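Local coordinates for 2-oxo-1,2-dihydroquinoline 8-monooxygenase, oxygenase component (Pseudomonas putida, PDB 1Z02), which catalyses the 8-monooxygenation of 2-oxo-1,2-dihydroquinoline, as a trimer whose subunits each carry a Rieske [2Fe-2S] cluster and a mononuclear iron, at residues 20-25 and 385-390; 165-170 and 255-260; 228-233 and 359-364. One frame throughout, in Å; residues are numbered along the deposited sequence.

Interaction 1: residues 20-25 and 385-390; sequences RANNAK and EQLVAT
Ala21 N donates to Leu387 O over 2.7 Å, a short and nearly straight bond (170° at the hydrogen) that ties the loop ahead of helix 24-27 to the one leaving helix 380-384. The CB of Ala21 lies beside the same oxygen and the carbonyl of Val388, packing on Leu387 CB as well. One residue back, Arg20 turns its CG between backbone N and carbonyl carbon (chi1 65°) and then runs extended to NE, with Arg20 CD passing 4.1 Å from Gln386 CG. At the far end Arg20 NH1 makes a weak bond to Glu385 O (2.9 Å), which lies at the guanidinium edge, and also binds Asp383 O. Asn22 O lies 3.3 Å above the plane of the Arg20 guanidinium, offset toward its rim.

The amide of Asn22 lies between Arg20 and Leu387, packed against Glu385 O, the CG of Glu385 and Leu387 N, while its CB touches Leu387 CD1 at 4.0 Å. With an alanine here, Glu385 O and Leu387 N would probably lose the polar group beside them, and a gap would open against the Leu387 side chain. The Glu385 carboxylate turns elsewhere, to Arg398 in a salt bridge and to the hydroxyl of Tyr376.

Ala389 N bonds Asp128 of the second subunit, and Glu385 forms a long, weak ion pair with Arg87 there, a residue of the Rieske cluster pocket. Such a seam fits the head-to-tail trimers of Rieske oxygenases, in which one subunit's cluster serves its neighbour's iron. With backbone carbonyls at a helix end gathered round the Arg20 guanidinium, its positive charge is likely to be stabilised.

Interaction 2: residues 165-170 and 255-260; sequences LAHDLP and DDDGPK
Pro259 and His167 meet where the two backbones are nearest, and this is the tight half of the contact. The CA of Pro259 points its hydrogen at His167 O in a CA-H...O contact of 3.2 Å, with 147° at the hydrogen. Its ring goes on to Leu169 O, which Pro259 CB approaches to 3.2 Å, and Pro259 CG reaches the backbone of Pro170. Beside it the imidazole of His167 lies over the peptide: Gly258 N sits 3.3 Å above the ring plane, offset toward the rim. Having CG anti to the carbonyl carbon (chi1 -75°) carries the ring across to that peptide. At the backbone angles of Gly258 a side chain would collide with the carbonyl oxygen of Asp257.

The other side is looser. Asp256 and Asp257 are exposed and poorly ordered, and the carboxylate of Asp257 comes no nearer the imidazole than 3.8 Å, OD1 to His167 NE2. Two waters fill in between the backbones. One lies 2.8 Å from His167 O and accepts from Lys260 N; the second donates to Gly258 O and, weakly, to His167 O.

The segment 255-260 is the turn joining strands 250-253 and 261-264, at one edge of the antiparallel sheet of the catalytic domain, and it meets the short 3-10 turn 165-167. Just after that turn, Asp168 makes a salt bridge to Arg406 and accepts a bond from Trp44 N. With no clear direct hydrogen bond between the segments, the joint depends on close packing of proline and imidazole against peptide groups, and on water to serve the carbonyl of His167.

Interaction 3: residues 228-233 and 359-364; sequences NTIVHA and HGFNDS
Asn228 reaches across with both ends of its amide. OD1 lies 3.1 Å from Ser364 OG, which may donate to it, although the hydroxyl could also turn to another acceptor. ND2 gives a weak bond to Phe361 O (3.2 Å, 125° at the hydrogen) and also comes to 3.2 Å from Phe361 CD1, the amide and ring planes standing 79° apart. Between these ends the amide carbon CG rests 3.4 Å from Gly360 O. The CG2 methyl of Ile230 adds an apolar touch on Phe361 CD1, and a water links the two backbones, accepting from Thr229 N, in the first turn of helix 229-233, and donating to Gly360 O.

The contact flanks the mononuclear iron site. His221, His225 and Asp365 bind the metal, the two-histidine, one-carboxylate facial triad of Rieske oxygenases. Phe361, its CG anti to the backbone N (chi1 -172°), stacks on the ring of His225 and brings its side chain within about 5 Å of the iron, with Trp307 meeting the same phenyl ring. Asn228, about 3 Å from the His225 side chain, thus belongs to the second shell, as does Asn362, whose ND2 bonds Asp365 OD1.

Farther out, side chains make bonds within each segment. Although Asn228 stands at the N-cap position of helix 229-233, its side chain makes no capping bond and points across to 359-364. Its carbonyl instead takes a bond of 2.9 Å from His232 ND1, in the plane of that imidazole. On the other segment His359 ND1 makes one long bond shared by the two oxygens of the Asp363 carboxylate, 3.3 Å to OD2, its exact geometry less sure; that carboxylate is held in turn by a salt bridge to Arg203.

The three contacts do not touch; their centres lie 29 to 32 Å apart, and the closest approach, about 15 Å between nearest atoms, is between interactions 2 and 3. Along the sequence interaction 1 spans both of the others, while 165-170 with 255-260 and 228-233 with 359-364 alternate. Interaction 3 is nearest the mononuclear iron, the side chain of Phe361 lying about 5 Å from the bound Fe (III) ion. Interaction 1 approaches the same centre from another part of the chain, the Val388 side chain lying about 12 Å from that of the iron ligand His221, and it also meets the neighbouring subunit beside its cluster pocket. Interaction 2 lies away from both metal sites, within one subunit.

Interaction 1: residues 20-25 and 385-390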
ATOM      1  N   ARG A  20      27.609  16.930 -18.133  1.00 19.16           N
ATOM      2  CA  ARG A  20      27.488  15.625 -17.493  1.00 18.09           C
ATOM      3  C   ARG A  20      28.074  14.519 -18.364  1.00 17.65           C
ATOM      4  O   ARG A  20      28.098  14.622 -19.592  1.00 19.81           O
ATOM      5  CB  ARG A  20      26.021  15.319 -17.161  1.00 15.99           C
ATOM      6  CG  ARG A  20      25.098  15.163 -18.355  1.00 16.09           C
ATOM      7  CD  ARG A  20      23.694  14.814 -17.889  1.00 14.06           C
ATOM      8  NE  ARG A  20      22.763  14.635 -19.000  1.00 14.53           N
ATOM      9  CZ  ARG A  20      21.538  14.139 -18.861  1.00 14.80           C
ATOM     10  NH1 ARG A  20      21.106  13.775 -17.660  1.00 12.80           N
ATOM     11  NH2 ARG A  20      20.756  13.982 -19.924  1.00 13.71           N
ATOM     12  N   ALA A  21      28.544  13.461 -17.718  1.00 16.29           N
ATOM     13  CA  ALA A  21      29.142  12.336 -18.418  1.00 16.21           C
ATOM     14  C   ALA A  21      28.140  11.496 -19.197  1.00 17.03           C
ATOM     15  O   ALA A  21      28.481  10.950 -20.248  1.00 15.79           O
ATOM     16  CB  ALA A  21      29.904  11.460 -17.432  1.00 14.27           C
ATOM     17  N   ASN A  22      26.913  11.383 -18.689  1.00 15.29           N
ATOM     18  CA  ASN A  22      25.897  10.589 -19.366  1.00 15.13           C
ATOM     19  C   ASN A  22      25.125  11.363 -20.429  1.00 14.73           C
ATOM     20  O   ASN A  22      23.957  11.704 -20.244  1.00 13.92           O
ATOM     21  CB  ASN A  22      24.911   9.962 -18.359  1.00 16.18           C
ATOM     22  CG  ASN A  22      24.180  10.990 -17.509  1.00 15.74           C
ATOM     23  OD1 ASN A  22      23.031  10.772 -17.117  1.00 16.34           O
ATOM     24  ND2 ASN A  22      24.842  12.097 -17.198  1.00 11.94           N
ATOM     25  N   ASN A  23      25.790  11.640 -21.546  1.00 15.23           N
ATOM     26  CA  ASN A  23      25.167  12.349 -22.657  1.00 15.63           C
ATOM     27  C   ASN A  23      24.269  11.372 -23.424  1.00 14.49           C
ATOM     28  O   ASN A  23      24.312  10.163 -23.182  1.00 14.39           O
ATOM     29  CB  ASN A  23      26.246  12.934 -23.570  1.00 18.22           C
ATOM     30  CG  ASN A  23      27.290  11.903 -23.988  1.00 18.08           C
ATOM     31  OD1 ASN A  23      28.473  12.220 -24.106  1.00 23.81           O
ATOM     32  ND2 ASN A  23      26.858  10.675 -24.221  1.00 20.55           N
ATOM     33  N   ALA A  24      23.462  11.896 -24.344  1.00 15.09           N
ATOM     34  CA  ALA A  24      22.534  11.073 -25.110  1.00 14.32           C
ATOM     35  C   ALA A  24      23.178   9.876 -25.785  1.00 15.16           C
ATOM     36  O   ALA A  24      22.615   8.783 -25.792  1.00 13.84           O
ATOM     37  CB  ALA A  24      21.820  11.921 -26.144  1.00 14.81           C
ATOM     38  N   LYS A  25      24.353  10.082 -26.365  1.00 18.04           N
ATOM     39  CA  LYS A  25      25.049   8.997 -27.047  1.00 20.56           C
ATOM     40  C   LYS A  25      25.387   7.885 -26.055  1.00 19.09           C
ATOM     41  O   LYS A  25      25.190   6.700 -26.337  1.00 20.82           O
ATOM     42  CB  LYS A  25      26.334   9.517 -27.696  1.00 24.61           C
ATOM     43  CG  LYS A  25      26.824   8.656 -28.863  1.00 32.74           C
ATOM     44  CD  LYS A  25      27.350   7.289 -28.429  1.00 37.30           C
ATOM     45  CE  LYS A  25      28.862   7.299 -28.256  1.00 40.87           C
ATOM     46  NZ  LYS A  25      29.323   8.112 -27.103  1.00 41.18           N
ATOM     47  N   GLU A 385      19.677  11.788 -14.164  1.00  9.38           N
ATOM     48  CA  GLU A 385      20.840  11.748 -13.287  1.00  9.73           C
ATOM     49  C   GLU A 385      21.954  12.521 -14.010  1.00 11.23           C
ATOM     50  O   GLU A 385      22.017  12.522 -15.247  1.00 10.55           O
ATOM     51  CB  GLU A 385      21.268  10.297 -13.062  1.00 11.30           C
ATOM     52  CG  GLU A 385      21.801   9.615 -14.317  1.00  9.01           C
ATOM     53  CD  GLU A 385      22.075   8.135 -14.119  1.00 10.79           C
ATOM     54  OE1 GLU A 385      22.201   7.687 -12.950  1.00  8.43           O
ATOM     55  OE2 GLU A 385      22.171   7.418 -15.145  1.00  8.70           O
ATOM     56  N   GLN A 386      22.818  13.201 -13.263  1.00 10.51           N
ATOM     57  CA  GLN A 386      23.918  13.930 -13.898  1.00 10.40           C
ATOM     58  C   GLN A 386      25.237  13.331 -13.437  1.00  9.15           C
ATOM     59  O   GLN A 386      25.819  13.764 -12.448  1.00  8.66           O
ATOM     60  CB  GLN A 386      23.835  15.425 -13.567  1.00 11.04           C
ATOM     61  CG  GLN A 386      22.555  16.046 -14.117  1.00 12.57           C
ATOM     62  CD  GLN A 386      22.557  17.557 -14.118  1.00 14.26           C
ATOM     63  OE1 GLN A 386      23.423  18.192 -14.713  1.00 14.63           O
ATOM     64  NE2 GLN A 386      21.570  18.143 -13.465  1.00 14.40           N
ATOM     65  N   LEU A 387      25.687  12.314 -14.165  1.00  9.01           N
ATOM     66  CA  LEU A 387      26.924  11.615 -13.837  1.00  9.24           C
ATOM     67  C   LEU A 387      28.157  12.431 -14.194  1.00  9.34           C
ATOM     68  O   LEU A 387      28.096  13.336 -15.030  1.00 10.08           O
ATOM     69  CB  LEU A 387      26.958  10.257 -14.548  1.00  8.88           C
ATOM     70  CG  LEU A 387      25.719   9.378 -14.299  1.00 10.05           C
ATOM     71  CD1 LEU A 387      25.886   8.022 -14.998  1.00 11.65           C
ATOM     72  CD2 LEU A 387      25.498   9.207 -12.806  1.00 11.94           C
ATOM     73  N   VAL A 388      29.280  12.097 -13.562  1.00  9.77           N
ATOM     74  CA  VAL A 388      30.526  12.817 -13.794  1.00 10.73           C
ATOM     75  C   VAL A 388      31.687  11.887 -14.132  1.00 11.56           C
ATOM     76  O   VAL A 388      31.499  10.687 -14.319  1.00 10.93           O
ATOM     77  CB  VAL A 388      30.894  13.662 -12.566  1.00  9.55           C
ATOM     78  CG1 VAL A 388      29.897  14.798 -12.399  1.00  8.47           C
ATOM     79  CG2 VAL A 388      30.888  12.788 -11.325  1.00 11.19           C
ATOM     80  N   ALA A 389      32.888  12.454 -14.189  1.00 12.69           N
ATOM     81  CA  ALA A 389      34.093  11.701 -14.542  1.00 13.38           C
ATOM     82  C   ALA A 389      34.279  10.393 -13.788  1.00 13.71           C
ATOM     83  O   ALA A 389      34.632   9.376 -14.387  1.00 15.36           O
ATOM     84  CB  ALA A 389      35.331  12.582 -14.355  1.00 14.67           C
ATOM     85  N   THR A 390      34.054  10.411 -12.478  1.00 12.83           N
ATOM     86  CA  THR A 390      34.221   9.202 -11.672  1.00 14.13           C
ATOM     87  C   THR A 390      33.177   8.133 -11.990  1.00 13.47           C
ATOM     88  O   THR A 390      33.332   6.965 -11.626  1.00 13.80           O
ATOM     89  CB  THR A 390      34.145   9.518 -10.170  1.00 13.65           C
ATOM     90  OG1 THR A 390      32.951  10.256  -9.900  1.00 16.99           O
ATOM     91  CG2 THR A 390      35.342  10.332  -9.732  1.00 16.97           C
TER

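Interaction 2: residues 165-170 and 255-260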
ATOM      1  N   LEU A 165      28.545 -22.571 -13.720  1.00 14.43           N
ATOM      2  CA  LEU A 165      28.343 -21.557 -12.695  1.00 13.05           C
ATOM      3  C   LEU A 165      29.498 -20.545 -12.720  1.00 13.69           C
ATOM      4  O   LEU A 165      29.301 -19.346 -12.509  1.00 13.22           O
ATOM      5  CB  LEU A 165      28.254 -22.231 -11.320  1.00  8.90           C
ATOM      6  CG  LEU A 165      28.360 -21.357 -10.067  1.00  9.72           C
ATOM      7  CD1 LEU A 165      27.145 -20.439  -9.964  1.00  5.23           C
ATOM      8  CD2 LEU A 165      28.485 -22.260  -8.847  1.00  8.82           C
ATOM      9  N   ALA A 166      30.703 -21.038 -12.986  1.00 13.41           N
ATOM     10  CA  ALA A 166      31.887 -20.192 -13.033  1.00 13.41           C
ATOM     11  C   ALA A 166      31.697 -18.980 -13.947  1.00 14.51           C
ATOM     12  O   ALA A 166      32.213 -17.896 -13.667  1.00 14.76           O
ATOM     13  CB  ALA A 166      33.094 -21.021 -13.491  1.00 11.63           C
ATOM     14  N   HIS A 167      30.949 -19.155 -15.035  1.00 13.87           N
ATOM     15  CA  HIS A 167      30.721 -18.056 -15.971  1.00 15.64           C
ATOM     16  C   HIS A 167      29.980 -16.866 -15.367  1.00 14.67           C
ATOM     17  O   HIS A 167      30.054 -15.752 -15.894  1.00 14.66           O
ATOM     18  CB  HIS A 167      29.977 -18.552 -17.215  1.00 16.12           C
ATOM     19  CG  HIS A 167      30.837 -19.329 -18.163  1.00 19.55           C
ATOM     20  ND1 HIS A 167      30.444 -19.620 -19.453  1.00 19.78           N
ATOM     21  CD2 HIS A 167      32.062 -19.886 -18.009  1.00 22.33           C
ATOM     22  CE1 HIS A 167      31.390 -20.322 -20.052  1.00 21.61           C
ATOM     23  NE2 HIS A 167      32.382 -20.497 -19.198  1.00 23.64           N
ATOM     24  N   ASP A 168      29.268 -17.098 -14.269  1.00 14.81           N
ATOM     25  CA  ASP A 168      28.537 -16.023 -13.595  1.00 13.20           C
ATOM     26  C   ASP A 168      29.105 -15.754 -12.201  1.00 15.53           C
ATOM     27  O   ASP A 168      28.395 -15.279 -11.305  1.00 15.12           O
ATOM     28  CB  ASP A 168      27.046 -16.369 -13.490  1.00 14.32           C
ATOM     29  CG  ASP A 168      26.310 -16.202 -14.807  1.00 13.65           C
ATOM     30  OD1 ASP A 168      25.097 -16.502 -14.862  1.00 16.90           O
ATOM     31  OD2 ASP A 168      26.942 -15.764 -15.795  1.00 13.74           O
ATOM     32  N   LEU A 169      30.385 -16.073 -12.023  1.00 13.78           N
ATOM     33  CA  LEU A 169      31.073 -15.862 -10.753  1.00 14.84           C
ATOM     34  C   LEU A 169      32.292 -14.993 -11.042  1.00 13.69           C
ATOM     35  O   LEU A 169      32.825 -15.023 -12.151  1.00 13.85           O
ATOM     36  CB  LEU A 169      31.489 -17.211 -10.165  1.00 14.94           C
ATOM     37  CG  LEU A 169      30.873 -17.612  -8.817  1.00 18.15           C
ATOM     38  CD1 LEU A 169      29.460 -17.207  -8.719  1.00 15.90           C
ATOM     39  CD2 LEU A 169      31.041 -19.070  -8.581  1.00 16.78           C
ATOM     40  N   PRO A 170      32.748 -14.202 -10.057  1.00 12.69           N
ATOM     41  CA  PRO A 170      33.918 -13.334 -10.273  1.00 12.50           C
ATOM     42  C   PRO A 170      35.153 -14.057 -10.819  1.00 13.80           C
ATOM     43  O   PRO A 170      35.241 -15.287 -10.748  1.00 14.41           O
ATOM     44  CB  PRO A 170      34.168 -12.742  -8.887  1.00 11.72           C
ATOM     45  CG  PRO A 170      32.776 -12.668  -8.310  1.00  9.56           C
ATOM     46  CD  PRO A 170      32.181 -14.005  -8.712  1.00 11.38           C
ATOM     47  N   ASP A 255      35.471 -12.369 -22.953  1.00 52.09           N
ATOM     48  CA  ASP A 255      35.686 -13.678 -23.558  1.00 58.06           C
ATOM     49  C   ASP A 255      34.539 -14.621 -23.335  1.00 60.65           C
ATOM     50  O   ASP A 255      33.795 -14.562 -22.349  1.00 62.76           O
ATOM     51  CB  ASP A 255      36.925 -14.377 -23.028  1.00 62.46           C
ATOM     52  CG  ASP A 255      38.160 -13.549 -23.144  1.00 64.25           C
ATOM     53  OD1 ASP A 255      39.126 -13.945 -22.486  1.00 67.54           O
ATOM     54  OD2 ASP A 255      38.193 -12.533 -23.870  1.00 66.66           O
ATOM     55  N   ASP A 256      34.495 -15.587 -24.228  1.00 62.65           N
ATOM     56  CA  ASP A 256      33.430 -16.572 -24.228  1.00 64.43           C
ATOM     57  C   ASP A 256      33.423 -17.438 -22.993  1.00 63.34           C
ATOM     58  O   ASP A 256      32.448 -17.548 -22.258  1.00 65.80           O
ATOM     59  CB  ASP A 256      33.636 -17.569 -25.326  1.00 70.53           C
ATOM     60  CG  ASP A 256      33.286 -17.077 -26.647  1.00 71.41           C
ATOM     61  OD1 ASP A 256      32.236 -16.477 -26.775  1.00 74.83           O
ATOM     62  OD2 ASP A 256      34.040 -17.346 -27.588  1.00 75.23           O
ATOM     63  N   ASP A 257      34.536 -18.137 -22.846  1.00 60.24           N
ATOM     64  CA  ASP A 257      34.752 -19.068 -21.755  1.00 56.77           C
ATOM     65  C   ASP A 257      35.252 -18.319 -20.538  1.00 52.71           C
ATOM     66  O   ASP A 257      36.460 -18.175 -20.313  1.00 52.88           O
ATOM     67  CB  ASP A 257      35.767 -20.113 -22.186  1.00 61.95           C
ATOM     68  CG  ASP A 257      35.739 -21.307 -21.317  1.00 63.62           C
ATOM     69  OD1 ASP A 257      36.030 -21.148 -20.120  1.00 66.58           O
ATOM     70  OD2 ASP A 257      35.402 -22.391 -21.827  1.00 67.28           O
ATOM     71  N   GLY A 258      34.302 -17.791 -19.783  1.00 46.79           N
ATOM     72  CA  GLY A 258      34.655 -17.050 -18.597  1.00 39.71           C
ATOM     73  C   GLY A 258      33.620 -16.014 -18.241  1.00 34.50           C
ATOM     74  O   GLY A 258      32.660 -15.805 -18.981  1.00 32.54           O
ATOM     75  N   PRO A 259      33.792 -15.344 -17.094  1.00 30.73           N
ATOM     76  CA  PRO A 259      32.830 -14.320 -16.677  1.00 27.46           C
ATOM     77  C   PRO A 259      32.905 -13.043 -17.517  1.00 25.35           C
ATOM     78  O   PRO A 259      33.956 -12.707 -18.060  1.00 26.38           O
ATOM     79  CB  PRO A 259      33.182 -14.085 -15.206  1.00 26.82           C
ATOM     80  CG  PRO A 259      34.593 -14.544 -15.082  1.00 27.96           C
ATOM     81  CD  PRO A 259      34.739 -15.682 -16.016  1.00 29.13           C
ATOM     82  N   LYS A 260      31.775 -12.348 -17.638  1.00 21.46           N
ATOM     83  CA  LYS A 260      31.712 -11.092 -18.384  1.00 19.45           C
ATOM     84  C   LYS A 260      31.639  -9.970 -17.364  1.00 18.13           C
ATOM     85  O   LYS A 260      30.672  -9.886 -16.599  1.00 15.30           O
ATOM     86  CB  LYS A 260      30.451 -11.020 -19.235  1.00 20.60           C
ATOM     87  CG  LYS A 260      30.120 -12.278 -20.005  1.00 23.76           C
ATOM     88  CD  LYS A 260      31.094 -12.570 -21.120  1.00 23.87           C
ATOM     89  CE  LYS A 260      30.625 -13.844 -21.766  1.00 26.72           C
ATOM     90  NZ  LYS A 260      31.529 -14.430 -22.717  1.00 28.99           N
TER
HETATM   91  O   HOH W   1      29.554 -13.042 -15.775  1.00 14.31           O
HETATM   92  O   HOH W   2      29.445 -15.720 -19.155  1.00 24.22           O

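Interaction 3: residues 228-233 and 359-364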
ATOM      1  N   ASN A 228      32.401   5.190  10.379  1.00 17.86           N
ATOM      2  CA  ASN A 228      32.393   3.779  10.743  1.00 17.36           C
ATOM      3  C   ASN A 228      33.440   3.483  11.817  1.00 17.55           C
ATOM      4  O   ASN A 228      34.570   3.983  11.773  1.00 15.61           O
ATOM      5  CB  ASN A 228      32.642   2.909   9.513  1.00 17.08           C
ATOM      6  CG  ASN A 228      31.503   2.971   8.517  1.00 16.85           C
ATOM      7  OD1 ASN A 228      30.466   3.597   8.763  1.00 15.25           O
ATOM      8  ND2 ASN A 228      31.687   2.318   7.383  1.00 14.17           N
ATOM      9  N   THR A 229      33.052   2.659  12.780  1.00 15.83           N
ATOM     10  CA  THR A 229      33.925   2.310  13.886  1.00 16.63           C
ATOM     11  C   THR A 229      35.237   1.674  13.447  1.00 17.05           C
ATOM     12  O   THR A 229      36.297   2.004  13.995  1.00 17.46           O
ATOM     13  CB  THR A 229      33.210   1.354  14.859  1.00 16.11           C
ATOM     14  OG1 THR A 229      32.032   1.989  15.348  1.00 16.91           O
ATOM     15  CG2 THR A 229      34.091   1.000  16.029  1.00 15.07           C
ATOM     16  N   ILE A 230      35.179   0.775  12.469  1.00 16.28           N
ATOM     17  CA  ILE A 230      36.386   0.100  12.002  1.00 18.02           C
ATOM     18  C   ILE A 230      37.428   1.090  11.467  1.00 17.65           C
ATOM     19  O   ILE A 230      38.634   0.905  11.638  1.00 17.07           O
ATOM     20  CB  ILE A 230      36.064  -0.926  10.906  1.00 18.02           C
ATOM     21  CG1 ILE A 230      37.338  -1.703  10.559  1.00 20.98           C
ATOM     22  CG2 ILE A 230      35.501  -0.208   9.680  1.00 18.20           C
ATOM     23  CD1 ILE A 230      37.119  -2.870   9.614  1.00 23.72           C
ATOM     24  N   VAL A 231      36.952   2.158  10.841  1.00 18.78           N
ATOM     25  CA  VAL A 231      37.842   3.172  10.285  1.00 19.56           C
ATOM     26  C   VAL A 231      38.647   3.859  11.384  1.00 19.77           C
ATOM     27  O   VAL A 231      39.836   4.114  11.211  1.00 18.53           O
ATOM     28  CB  VAL A 231      37.050   4.250   9.504  1.00 21.16           C
ATOM     29  CG1 VAL A 231      37.995   5.337   9.005  1.00 21.58           C
ATOM     30  CG2 VAL A 231      36.325   3.607   8.332  1.00 19.18           C
ATOM     31  N   HIS A 232      38.002   4.145  12.513  1.00 20.21           N
ATOM     32  CA  HIS A 232      38.686   4.797  13.629  1.00 22.55           C
ATOM     33  C   HIS A 232      39.482   3.823  14.488  1.00 22.19           C
ATOM     34  O   HIS A 232      40.521   4.185  15.045  1.00 24.24           O
ATOM     35  CB  HIS A 232      37.690   5.548  14.512  1.00 24.30           C
ATOM     36  CG  HIS A 232      36.940   6.610  13.790  1.00 27.12           C
ATOM     37  ND1 HIS A 232      35.926   6.332  12.892  1.00 29.22           N
ATOM     38  CD2 HIS A 232      37.072   7.955  13.792  1.00 28.74           C
ATOM     39  CE1 HIS A 232      35.472   7.458  12.382  1.00 28.85           C
ATOM     40  NE2 HIS A 232      36.151   8.461  12.912  1.00 30.27           N
ATOM     41  N   ALA A 233      38.997   2.591  14.601  1.00 22.02           N
ATOM     42  CA  ALA A 233      39.684   1.580  15.392  1.00 22.93           C
ATOM     43  C   ALA A 233      41.002   1.205  14.727  1.00 23.65           C
ATOM     44  O   ALA A 233      41.985   0.914  15.408  1.00 23.64           O
ATOM     45  CB  ALA A 233      38.803   0.342  15.545  1.00 21.75           C
ATOM     46  N   HIS A 359      28.594  -5.596   9.028  1.00 11.37           N
ATOM     47  CA  HIS A 359      27.582  -4.732   9.637  1.00 12.22           C
ATOM     48  C   HIS A 359      28.108  -3.310   9.856  1.00 11.64           C
ATOM     49  O   HIS A 359      27.566  -2.351   9.320  1.00 10.67           O
ATOM     50  CB  HIS A 359      27.141  -5.294  10.986  1.00 16.15           C
ATOM     51  CG  HIS A 359      26.023  -6.280  10.895  1.00 17.15           C
ATOM     52  ND1 HIS A 359      24.807  -5.973  10.329  1.00 19.53           N
ATOM     53  CD2 HIS A 359      25.926  -7.561  11.325  1.00 17.42           C
ATOM     54  CE1 HIS A 359      24.006  -7.022  10.412  1.00 21.70           C
ATOM     55  NE2 HIS A 359      24.662  -7.999  11.014  1.00 19.22           N
ATOM     56  N   GLY A 360      29.173  -3.191  10.641  1.00 11.23           N
ATOM     57  CA  GLY A 360      29.740  -1.886  10.952  1.00 11.32           C
ATOM     58  C   GLY A 360      30.123  -1.005   9.780  1.00 11.64           C
ATOM     59  O   GLY A 360      29.974   0.213   9.838  1.00 11.72           O
ATOM     60  N   PHE A 361      30.614  -1.620   8.713  1.00 11.22           N
ATOM     61  CA  PHE A 361      31.027  -0.883   7.526  1.00 11.20           C
ATOM     62  C   PHE A 361      29.900  -0.784   6.495  1.00 10.18           C
ATOM     63  O   PHE A 361      29.486   0.313   6.115  1.00 10.55           O
ATOM     64  CB  PHE A 361      32.242  -1.578   6.886  1.00 11.38           C
ATOM     65  CG  PHE A 361      32.878  -0.799   5.773  1.00 13.58           C
ATOM     66  CD1 PHE A 361      33.707   0.287   6.047  1.00 13.75           C
ATOM     67  CD2 PHE A 361      32.638  -1.141   4.447  1.00 12.89           C
ATOM     68  CE1 PHE A 361      34.288   1.016   5.008  1.00 14.93           C
ATOM     69  CE2 PHE A 361      33.209  -0.423   3.406  1.00 14.97           C
ATOM     70  CZ  PHE A 361      34.035   0.659   3.685  1.00 13.21           C
ATOM     71  N   ASN A 362      29.403  -1.937   6.054  1.00 10.95           N
ATOM     72  CA  ASN A 362      28.362  -1.989   5.025  1.00 10.80           C
ATOM     73  C   ASN A 362      26.927  -1.582   5.375  1.00 10.51           C
ATOM     74  O   ASN A 362      26.136  -1.333   4.477  1.00  9.55           O
ATOM     75  CB  ASN A 362      28.364  -3.378   4.376  1.00 12.97           C
ATOM     76  CG  ASN A 362      29.626  -3.632   3.580  1.00 13.91           C
ATOM     77  OD1 ASN A 362      30.404  -4.538   3.877  1.00 18.23           O
ATOM     78  ND2 ASN A 362      29.841  -2.816   2.569  1.00 15.91           N
ATOM     79  N   ASP A 363      26.570  -1.516   6.653  1.00 11.14           N
ATOM     80  CA  ASP A 363      25.209  -1.099   6.994  1.00 12.41           C
ATOM     81  C   ASP A 363      24.972   0.329   6.501  1.00 13.79           C
ATOM     82  O   ASP A 363      23.854   0.698   6.155  1.00 14.90           O
ATOM     83  CB  ASP A 363      24.974  -1.154   8.505  1.00 12.50           C
ATOM     84  CG  ASP A 363      24.705  -2.558   9.007  1.00 15.65           C
ATOM     85  OD1 ASP A 363      24.590  -2.730  10.244  1.00 18.42           O
ATOM     86  OD2 ASP A 363      24.601  -3.486   8.171  1.00 17.26           O
ATOM     87  N   SER A 364      26.031   1.132   6.462  1.00 13.97           N
ATOM     88  CA  SER A 364      25.922   2.515   6.006  1.00 12.83           C
ATOM     89  C   SER A 364      25.508   2.596   4.544  1.00 11.76           C
ATOM     90  O   SER A 364      24.837   3.543   4.134  1.00 10.03           O
ATOM     91  CB  SER A 364      27.258   3.241   6.193  1.00 14.66           C
ATOM     92  OG  SER A 364      27.610   3.304   7.560  1.00 14.49           O
TER
HETATM   93  O   HOH W   3      30.420   1.426  12.213  1.00 22.04           O